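Local coordinates for protein copper-containing nitrite reductase (Hyphomicrobium denitrificans 1NES1, PDB 6TFO) that probably reduces nitrite to nitric oxide with electrons from cytochrome c, using copper centres in a multi-domain chain, at residues C[34-39]-C[70-75]; C[77-82]-C[91-96]; C[256-261]-C[277-282]. All coordinates share one frame; numbering follows the deposited sequence.

Contact 1: residues C[34-39]-C[70-75]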
loop_
_atom_site.group_PDB
_atom_site.type_symbol
_atom_site.label_atom_id
_atom_site.label_comp_id
_atom_site.label_asym_id
_atom_site.label_seq_id
_atom_site.Cartn_x
_atom_site.Cartn_y
_atom_site.Cartn_z
ATOM N N LEU C 34 -20.112 -5.074 14.577
ATOM C CA LEU C 34 -19.312 -6.293 14.304
ATOM C C LEU C 34 -18.866 -6.260 12.845
ATOM O O LEU C 34 -19.726 -6.028 11.977
ATOM C CB LEU C 34 -20.145 -7.545 14.572
ATOM C CG LEU C 34 -20.699 -7.701 15.985
ATOM C CD1 LEU C 34 -21.444 -9.036 16.100
ATOM C CD2 LEU C 34 -19.609 -7.612 17.044
ATOM N N ARG C 35 -17.567 -6.482 12.615
ATOM C CA ARG C 35 -16.968 -6.723 11.278
ATOM C C ARG C 35 -16.626 -8.219 11.196
ATOM O O ARG C 35 -16.001 -8.743 12.134
ATOM C CB ARG C 35 -15.777 -5.785 11.065
ATOM C CG ARG C 35 -15.083 -5.940 9.722
ATOM C CD ARG C 35 -14.075 -4.838 9.440
ATOM N NE ARG C 35 -14.784 -3.706 8.854
ATOM C CZ ARG C 35 -14.922 -2.490 9.392
ATOM N NH1 ARG C 35 -14.341 -2.170 10.541
ATOM N NH2 ARG C 35 -15.621 -1.579 8.737
ATOM N N THR C 36 -17.060 -8.894 10.133
ATOM C CA THR C 36 -16.660 -10.290 9.854
ATOM C C THR C 36 -15.186 -10.279 9.428
ATOM O O THR C 36 -14.746 -9.284 8.837
ATOM C CB THR C 36 -17.550 -10.940 8.793
ATOM O OG1 THR C 36 -17.298 -10.271 7.557
ATOM C CG2 THR C 36 -19.013 -10.875 9.149
ATOM N N GLY C 37 -14.455 -11.356 9.711
ATOM C CA GLY C 37 -13.085 -11.525 9.191
ATOM C C GLY C 37 -12.460 -12.840 9.604
ATOM O O GLY C 37 -13.196 -13.798 9.939
ATOM N N ILE C 38 -11.127 -12.860 9.574
ATOM C CA ILE C 38 -10.246 -14.007 9.949
ATOM C C ILE C 38 -9.349 -13.530 11.090
ATOM O O ILE C 38 -8.640 -12.543 10.913
ATOM C CB ILE C 38 -9.431 -14.483 8.731
ATOM C CG1 ILE C 38 -10.311 -14.731 7.503
ATOM C CG2 ILE C 38 -8.589 -15.700 9.078
ATOM C CD1 ILE C 38 -11.332 -15.815 7.672
ATOM N N ALA C 39 -9.410 -14.192 12.235
ATOM C CA ALA C 39 -8.568 -13.888 13.409
ATOM C C ALA C 39 -8.434 -15.173 14.229
ATOM O O ALA C 39 -9.351 -16.019 14.149
ATOM C CB ALA C 39 -9.167 -12.758 14.200
ATOM N N ILE C 70 -27.374 -3.947 16.791
ATOM C CA ILE C 70 -26.145 -4.627 16.300
ATOM C C ILE C 70 -25.996 -4.243 14.836
ATOM O O ILE C 70 -26.921 -4.546 14.052
ATOM C CB ILE C 70 -26.232 -6.147 16.500
ATOM C CG1 ILE C 70 -26.148 -6.528 17.981
ATOM C CG2 ILE C 70 -25.161 -6.835 15.682
ATOM C CD1 ILE C 70 -26.656 -7.925 18.289
ATOM N N ASN C 71 -24.899 -3.563 14.503
ATOM C CA ASN C 71 -24.510 -3.233 13.106
ATOM C C ASN C 71 -23.537 -4.302 12.595
ATOM O O ASN C 71 -22.400 -4.363 13.125
ATOM C CB ASN C 71 -23.862 -1.855 13.032
ATOM C CG ASN C 71 -24.701 -0.789 13.699
ATOM O OD1 ASN C 71 -25.901 -0.678 13.441
ATOM N ND2 ASN C 71 -24.077 -0.016 14.575
ATOM N N LEU C 72 -23.951 -5.128 11.630
ATOM C CA LEU C 72 -23.046 -6.120 10.985
ATOM C C LEU C 72 -22.451 -5.514 9.715
ATOM O O LEU C 72 -23.229 -5.081 8.856
ATOM C CB LEU C 72 -23.794 -7.410 10.645
ATOM C CG LEU C 72 -22.916 -8.539 10.106
ATOM C CD1 LEU C 72 -21.824 -8.899 11.105
ATOM C CD2 LEU C 72 -23.747 -9.763 9.767
ATOM N N ILE C 73 -21.119 -5.527 9.610
ATOM C CA ILE C 73 -20.352 -5.056 8.424
ATOM C C ILE C 73 -19.476 -6.212 7.932
ATOM O O ILE C 73 -18.672 -6.753 8.734
ATOM C CB ILE C 73 -19.515 -3.819 8.778
ATOM C CG1 ILE C 73 -20.365 -2.773 9.499
ATOM C CG2 ILE C 73 -18.829 -3.267 7.535
ATOM C CD1 ILE C 73 -19.609 -1.535 9.911
ATOM N N ASN C 74 -19.623 -6.557 6.653
ATOM C CA ASN C 74 -18.825 -7.593 5.955
ATOM C C ASN C 74 -17.376 -7.104 5.814
ATOM O O ASN C 74 -17.167 -6.061 5.185
ATOM C CB ASN C 74 -19.459 -7.893 4.605
ATOM C CG ASN C 74 -18.880 -9.124 3.956
ATOM O OD1 ASN C 74 -17.664 -9.287 3.941
ATOM N ND2 ASN C 74 -19.742 -9.968 3.407
ATOM N N GLY C 75 -16.414 -7.829 6.389
ATOM C CA GLY C 75 -14.974 -7.483 6.357
ATOM C C GLY C 75 -14.264 -8.085 5.148
ATOM O O GLY C 75 -13.615 -7.317 4.404
#
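Arg35 slants across Ile73 and reaches Gly75 where two parallel strands meet, their axes 4.8 Å apart at closest approach. Its CB sits 3.8 Å from Ile73 O, and CG, opposite the backbone N (chi1 -180°), rests 3.7 Å from Gly75 CA. CD stays near the same glycine before a bend at chi3 (-85°) turns the guanidinium back, bringing NH2 to 3.8 Å from Ile73 CG2. That group also forms a long, weak ion pair with Glu319 of the second subunit.

Backbone pairing fixes the register. Leu34 N donates to Asn71 O, Ile73 N to Leu34 O, and Thr36 N to Ile73 O at 3.0 Å. Beyond the last of these the strand 70-73 ends, and a side chain takes over: Thr36 OG1 accepts a nearly straight bond of 2.8 Å from Gly75 N. The same hydroxyl is hydrogen-bonded to Glu76 OE1, so the start of the loop that leads to His80 is tied to strand 34-39. On the face opposite to Arg35, Thr36 CG2 meets Leu72 CD1 at 4.0 Å, the two side chains crossing at about a right angle, and Leu34 CB packs against the same methyl.

Both strands are inner members of a four-stranded sheet, with 42-48 beside 34-39 and 100-106 beside 70-73; Thr36 also touches the copper ligands His80 and Met127.

Contact 2: residues C[77-82]-C[91-96]. With CU (copper (II) ion), chain L.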
loop_
_atom_site.group_PDB
_atom_site.type_symbol
_atom_site.label_atom_id
_atom_site.label_comp_id
_atom_site.label_asym_id
_atom_site.label_seq_id
_atom_site.Cartn_x
_atom_site.Cartn_y
_atom_site.Cartn_z
ATOM N N GLY C 77 -15.540 -10.725 2.681
ATOM C CA GLY C 77 -16.262 -10.837 1.392
ATOM C C GLY C 77 -16.968 -12.168 1.199
ATOM O O GLY C 77 -17.397 -12.437 0.072
ATOM N N ALA C 78 -17.111 -12.978 2.245
ATOM C CA ALA C 78 -17.987 -14.176 2.206
ATOM C C ALA C 78 -19.407 -13.745 2.595
ATOM O O ALA C 78 -19.572 -12.599 2.973
ATOM C CB ALA C 78 -17.454 -15.262 3.106
ATOM N N GLN C 79 -20.404 -14.613 2.455
ATOM C CA GLN C 79 -21.792 -14.306 2.878
ATOM C C GLN C 79 -21.875 -14.521 4.389
ATOM O O GLN C 79 -21.303 -15.514 4.894
ATOM C CB GLN C 79 -22.830 -15.152 2.153
ATOM C CG GLN C 79 -22.856 -14.887 0.659
ATOM C CD GLN C 79 -24.121 -15.418 0.038
ATOM O OE1 GLN C 79 -24.693 -16.410 0.468
ATOM N NE2 GLN C 79 -24.594 -14.711 -0.965
ATOM N N HIS C 80 -22.529 -13.582 5.073
ATOM C CA HIS C 80 -22.670 -13.551 6.551
ATOM C C HIS C 80 -24.020 -12.946 6.961
ATOM O O HIS C 80 -24.549 -12.029 6.273
ATOM C CB HIS C 80 -21.526 -12.765 7.219
ATOM C CG HIS C 80 -20.156 -13.249 6.885
ATOM N ND1 HIS C 80 -19.676 -14.444 7.334
ATOM C CD2 HIS C 80 -19.174 -12.689 6.147
ATOM C CE1 HIS C 80 -18.453 -14.617 6.885
ATOM N NE2 HIS C 80 -18.127 -13.557 6.144
ATOM N N ASP C 81 -24.533 -13.446 8.075
ATOM C CA ASP C 81 -25.521 -12.747 8.915
ATOM C C ASP C 81 -25.086 -12.909 10.378
ATOM O O ASP C 81 -24.012 -13.486 10.641
ATOM C CB ASP C 81 -26.925 -13.265 8.606
ATOM C CG ASP C 81 -27.127 -14.724 8.951
ATOM O OD1 ASP C 81 -26.318 -15.248 9.699
ATOM O OD2 ASP C 81 -28.106 -15.305 8.465
ATOM N N ALA C 82 -25.872 -12.350 11.287
ATOM C CA ALA C 82 -25.821 -12.614 12.733
ATOM C C ALA C 82 -27.238 -12.981 13.164
ATOM O O ALA C 82 -28.176 -12.296 12.717
ATOM C CB ALA C 82 -25.288 -11.399 13.456
ATOM N N SER C 91 -29.779 -10.138 11.474
ATOM C CA SER C 91 -29.401 -9.250 10.352
ATOM C C SER C 91 -29.936 -9.857 9.060
ATOM O O SER C 91 -30.359 -11.040 9.080
ATOM C CB SER C 91 -27.918 -9.089 10.257
ATOM O OG SER C 91 -27.356 -10.192 9.547
ATOM N N ALA C 92 -29.870 -9.079 7.978
ATOM C CA ALA C 92 -29.932 -9.592 6.596
ATOM C C ALA C 92 -28.601 -10.289 6.287
ATOM O O ALA C 92 -27.621 -10.063 7.028
ATOM C CB ALA C 92 -30.205 -8.457 5.637
ATOM N N ILE C 93 -28.554 -11.074 5.216
ATOM C CA ILE C 93 -27.288 -11.613 4.648
ATOM C C ILE C 93 -26.520 -10.473 3.962
ATOM O O ILE C 93 -27.051 -9.880 3.026
ATOM C CB ILE C 93 -27.587 -12.776 3.686
ATOM C CG1 ILE C 93 -28.100 -14.006 4.441
ATOM C CG2 ILE C 93 -26.357 -13.103 2.859
ATOM C CD1 ILE C 93 -29.598 -14.177 4.450
ATOM N N VAL C 94 -25.275 -10.239 4.362
ATOM C CA VAL C 94 -24.368 -9.251 3.712
ATOM C C VAL C 94 -23.323 -10.027 2.892
ATOM O O VAL C 94 -22.660 -10.909 3.471
ATOM C CB VAL C 94 -23.715 -8.337 4.765
ATOM C CG1 VAL C 94 -24.696 -7.292 5.250
ATOM C CG2 VAL C 94 -23.116 -9.092 5.954
ATOM N N SER C 95 -23.158 -9.706 1.602
ATOM C CA SER C 95 -22.397 -10.530 0.626
ATOM C C SER C 95 -21.016 -9.936 0.319
ATOM O O SER C 95 -20.007 -10.640 0.550
ATOM C CB SER C 95 -23.204 -10.728 -0.603
ATOM O OG SER C 95 -24.325 -11.529 -0.279
ATOM N N GLY C 96 -20.960 -8.711 -0.187
ATOM C CA GLY C 96 -19.683 -8.078 -0.564
ATOM C C GLY C 96 -18.984 -7.443 0.627
ATOM O O GLY C 96 -19.601 -7.273 1.677
HETATM CU CU CU L . -20.759 -16.009 8.060
HETATM O O HOH W 1 -30.748 -13.295 7.686
#
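His80 and Val94 face each other with side chains set by their first torsions: CG of His80 is anti to its carbonyl carbon (chi1 -56°), which lets ND1 reach the copper ion at 2.0 Å, while CG2 of Val94 is placed between its backbone N and carbonyl carbon and presses to 3.3 Å from His80 O. Ser91, with chi1 83°, likewise carries OG toward the opposing chain, where it accepts a bond of 3.1 Å from Ala82 N.

Between these side chains the backbones run antiparallel through a single bridge. Val94 N donates to His80 O at 2.7 Å, and the return bond from His80 N to Val94 O arrives tilted 25° from the carbonyl plane. Ser91 N closes the far end by donating to Ala82 O at 3.0 Å, so Ser91 holds both polar atoms of the Ala82 backbone. At the other end, Gln79 CB leans on Ile93 CG2, and its NE2 makes only a weak bond to Ser95 OG. Asp81 CB packs against Ser91 OG, while its carboxylate turns to Arg90 in a salt bridge and to Ser118 OG in a hydrogen bond.

The imidazole is gripped at both nitrogens: ND1 by the metal, NE2 by a hydrogen bond to Glu76 OE2, which fixes the rotation of the ring. On the second subunit, Glu315 accepts bonds from Ser95 N and Gly96 N, fastening the loop to its neighbour.

With Cys117, His122 and Met127, His80 forms the cysteine, two-histidine and methionine site of a type 1 blue copper protein, here in a cupredoxin domain of the plastocyanin/azurin family.

Contact 3: residues C[256-261]-C[277-282]; sequences PGIFVY and YGLLLV
Ile258 and Leu279 meet at the apolar centre of one face of this antiparallel pair, CD1 to CD1 at 4.0 Å, with the two side chains crossing at a slant. Ile258 CD1 also touches Leu281 CB, and Leu279 CD2 reaches over to Val260. The other face is carried by Phe259, whose CE2 packs 3.9 Å from Val282 CG2 and whose CB lies against that of Leu280.

Farther along that second face comes Tyr261. A chi1 of 71° folds its ring back across the neighbouring strand, so that Gly278 CA lies over one ring face in a CH-pi contact, 3.8 Å from the centroid and 27° off the normal. The absence of a side chain on Gly278 is what allows the ring so close; Leu280 N lies at the ring's edge. The hydroxyl is hydrogen-bonded beyond the pair to Pro198 O. The strand runs on into the copper ligand His262, with Cys263 next, and Met276 comes just before Tyr277.

Six backbone bonds join the strands, two at each of the pairs Gly257-Val282, Phe259-Leu280 and Tyr261-Gly278. Leu280 N to Phe259 O is 2.7 Å and close to straight, whereas Tyr261 N approaches Gly278 O at 2.8 Å from well above the carbonyl plane. On the side of 256-261 away from 277-282, Gln392 of the fourth subunit is hydrogen-bonded to Ile258 O and Val260 N.

The pair forms the middle of a four-stranded sheet, between 200-203 beside 277-282 and 225-226 beside 256-261, and its Ile258-Leu279 face packs on strands 351-360 and 400-407.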
loop_
_atom_site.group_PDB
_atom_site.type_symbol
_atom_site.label_atom_id
_atom_site.label_comp_id
_atom_site.label_asym_id
_atom_site.label_seq_id
_atom_site.Cartn_x
_atom_site.Cartn_y
_atom_site.Cartn_z
ATOM N N PRO C 256 -33.838 43.877 18.748
ATOM C CA PRO C 256 -34.327 42.691 19.431
ATOM C C PRO C 256 -34.135 41.475 18.519
ATOM O O PRO C 256 -34.203 41.612 17.297
ATOM C CB PRO C 256 -35.826 42.941 19.661
ATOM C CG PRO C 256 -36.067 44.368 19.223
ATOM C CD PRO C 256 -34.940 44.734 18.283
ATOM N N GLY C 257 -33.929 40.325 19.149
ATOM C CA GLY C 257 -33.517 39.081 18.484
ATOM C C GLY C 257 -32.891 38.097 19.452
ATOM O O GLY C 257 -32.574 38.484 20.597
ATOM N N ILE C 258 -32.773 36.848 19.004
ATOM C CA ILE C 258 -32.061 35.751 19.715
ATOM C C ILE C 258 -30.763 35.505 18.927
ATOM O O ILE C 258 -30.804 35.047 17.779
ATOM C CB ILE C 258 -32.984 34.527 19.912
ATOM C CG1 ILE C 258 -32.264 33.406 20.662
ATOM C CG2 ILE C 258 -33.607 34.046 18.604
ATOM C CD1 ILE C 258 -31.834 33.789 22.048
ATOM N N PHE C 259 -29.643 35.942 19.489
ATOM C CA PHE C 259 -28.355 36.087 18.767
ATOM C C PHE C 259 -27.361 35.040 19.275
ATOM O O PHE C 259 -27.225 34.888 20.507
ATOM C CB PHE C 259 -27.827 37.512 18.950
ATOM C CG PHE C 259 -28.719 38.559 18.339
ATOM C CD1 PHE C 259 -28.771 38.728 16.964
ATOM C CD2 PHE C 259 -29.523 39.358 19.136
ATOM C CE1 PHE C 259 -29.594 39.687 16.397
ATOM C CE2 PHE C 259 -30.350 40.315 18.570
ATOM C CZ PHE C 259 -30.391 40.473 17.201
ATOM N N VAL C 260 -26.687 34.317 18.379
ATOM C CA VAL C 260 -25.522 33.503 18.828
ATOM C C VAL C 260 -24.368 34.493 18.996
ATOM O O VAL C 260 -24.294 35.463 18.208
ATOM C CB VAL C 260 -25.175 32.275 17.959
ATOM C CG1 VAL C 260 -26.160 32.005 16.829
ATOM C CG2 VAL C 260 -23.731 32.286 17.473
ATOM N N TYR C 261 -23.628 34.347 20.090
ATOM C CA TYR C 261 -22.280 34.941 20.263
ATOM C C TYR C 261 -21.272 33.780 20.257
ATOM O O TYR C 261 -21.664 32.609 20.574
ATOM C CB TYR C 261 -22.213 35.809 21.520
ATOM C CG TYR C 261 -22.233 35.076 22.840
ATOM C CD1 TYR C 261 -23.427 34.762 23.469
ATOM C CD2 TYR C 261 -21.051 34.719 23.483
ATOM C CE1 TYR C 261 -23.448 34.101 24.687
ATOM C CE2 TYR C 261 -21.061 34.061 24.705
ATOM C CZ TYR C 261 -22.267 33.760 25.317
ATOM O OH TYR C 261 -22.311 33.111 26.524
ATOM N N TYR C 277 -19.275 29.194 22.101
ATOM C CA TYR C 277 -20.537 29.751 21.556
ATOM C C TYR C 277 -21.613 29.798 22.643
ATOM O O TYR C 277 -21.576 28.985 23.578
ATOM C CB TYR C 277 -20.997 28.944 20.336
ATOM C CG TYR C 277 -21.029 27.439 20.486
ATOM C CD1 TYR C 277 -22.163 26.784 20.955
ATOM C CD2 TYR C 277 -19.959 26.654 20.077
ATOM C CE1 TYR C 277 -22.224 25.397 21.040
ATOM C CE2 TYR C 277 -20.003 25.265 20.153
ATOM C CZ TYR C 277 -21.144 24.632 20.624
ATOM O OH TYR C 277 -21.197 23.274 20.703
ATOM N N GLY C 278 -22.558 30.733 22.496
ATOM C CA GLY C 278 -23.705 30.954 23.402
ATOM C C GLY C 278 -24.776 31.812 22.760
ATOM O O GLY C 278 -24.619 32.207 21.574
ATOM N N LEU C 279 -25.838 32.103 23.509
ATOM C CA LEU C 279 -26.993 32.911 23.022
ATOM C C LEU C 279 -27.105 34.207 23.835
ATOM O O LEU C 279 -26.915 34.162 25.065
ATOM C CB LEU C 279 -28.273 32.081 23.134
ATOM C CG LEU C 279 -28.471 30.993 22.081
ATOM C CD1 LEU C 279 -29.803 30.294 22.290
ATOM C CD2 LEU C 279 -28.385 31.546 20.670
ATOM N N LEU C 280 -27.340 35.317 23.132
ATOM C CA LEU C 280 -27.756 36.653 23.644
ATOM C C LEU C 280 -29.197 36.904 23.186
ATOM O O LEU C 280 -29.396 37.031 21.950
ATOM C CB LEU C 280 -26.823 37.736 23.074
ATOM C CG LEU C 280 -27.214 39.182 23.361
ATOM C CD1 LEU C 280 -27.173 39.449 24.869
ATOM C CD2 LEU C 280 -26.325 40.145 22.595
ATOM N N LEU C 281 -30.145 36.934 24.127
ATOM C CA LEU C 281 -31.540 37.425 23.901
ATOM C C LEU C 281 -31.569 38.926 24.174
ATOM O O LEU C 281 -31.296 39.323 25.339
ATOM C CB LEU C 281 -32.528 36.698 24.823
ATOM C CG LEU C 281 -33.998 37.078 24.668
ATOM C CD1 LEU C 281 -34.506 36.794 23.270
ATOM C CD2 LEU C 281 -34.849 36.338 25.689
ATOM N N VAL C 282 -31.823 39.719 23.133
ATOM C CA VAL C 282 -32.204 41.154 23.264
ATOM C C VAL C 282 -33.736 41.201 23.215
ATOM O O VAL C 282 -34.303 41.076 22.123
ATOM C CB VAL C 282 -31.528 42.010 22.183
ATOM C CG1 VAL C 282 -31.840 43.482 22.354
ATOM C CG2 VAL C 282 -30.028 41.795 22.188
#

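Overall arrangement
Contacts 1 and 2 belong to one N-terminal cupredoxin domain and come first along the chain, their centres about 9 Å apart. They touch directly: Asn74 of contact 1 approaches Val94 of contact 2, and Thr36 packs on His80, so the sheet of contact 1 meets the two loops of contact 2 close to the metal. Contact 3 lies later, within the multicopper oxidase region on the opposite side of the chain's centre, about 46 Å from contact 1 and 50 Å from contact 2 between centres. Each region has its own cysteine-containing copper site, with Cys117 in the first and Cys263 in the second, consistent with an electron-transfer domain tethered to a nitrite reductase core. Contacts 1 and 2 both also meet the second subunit.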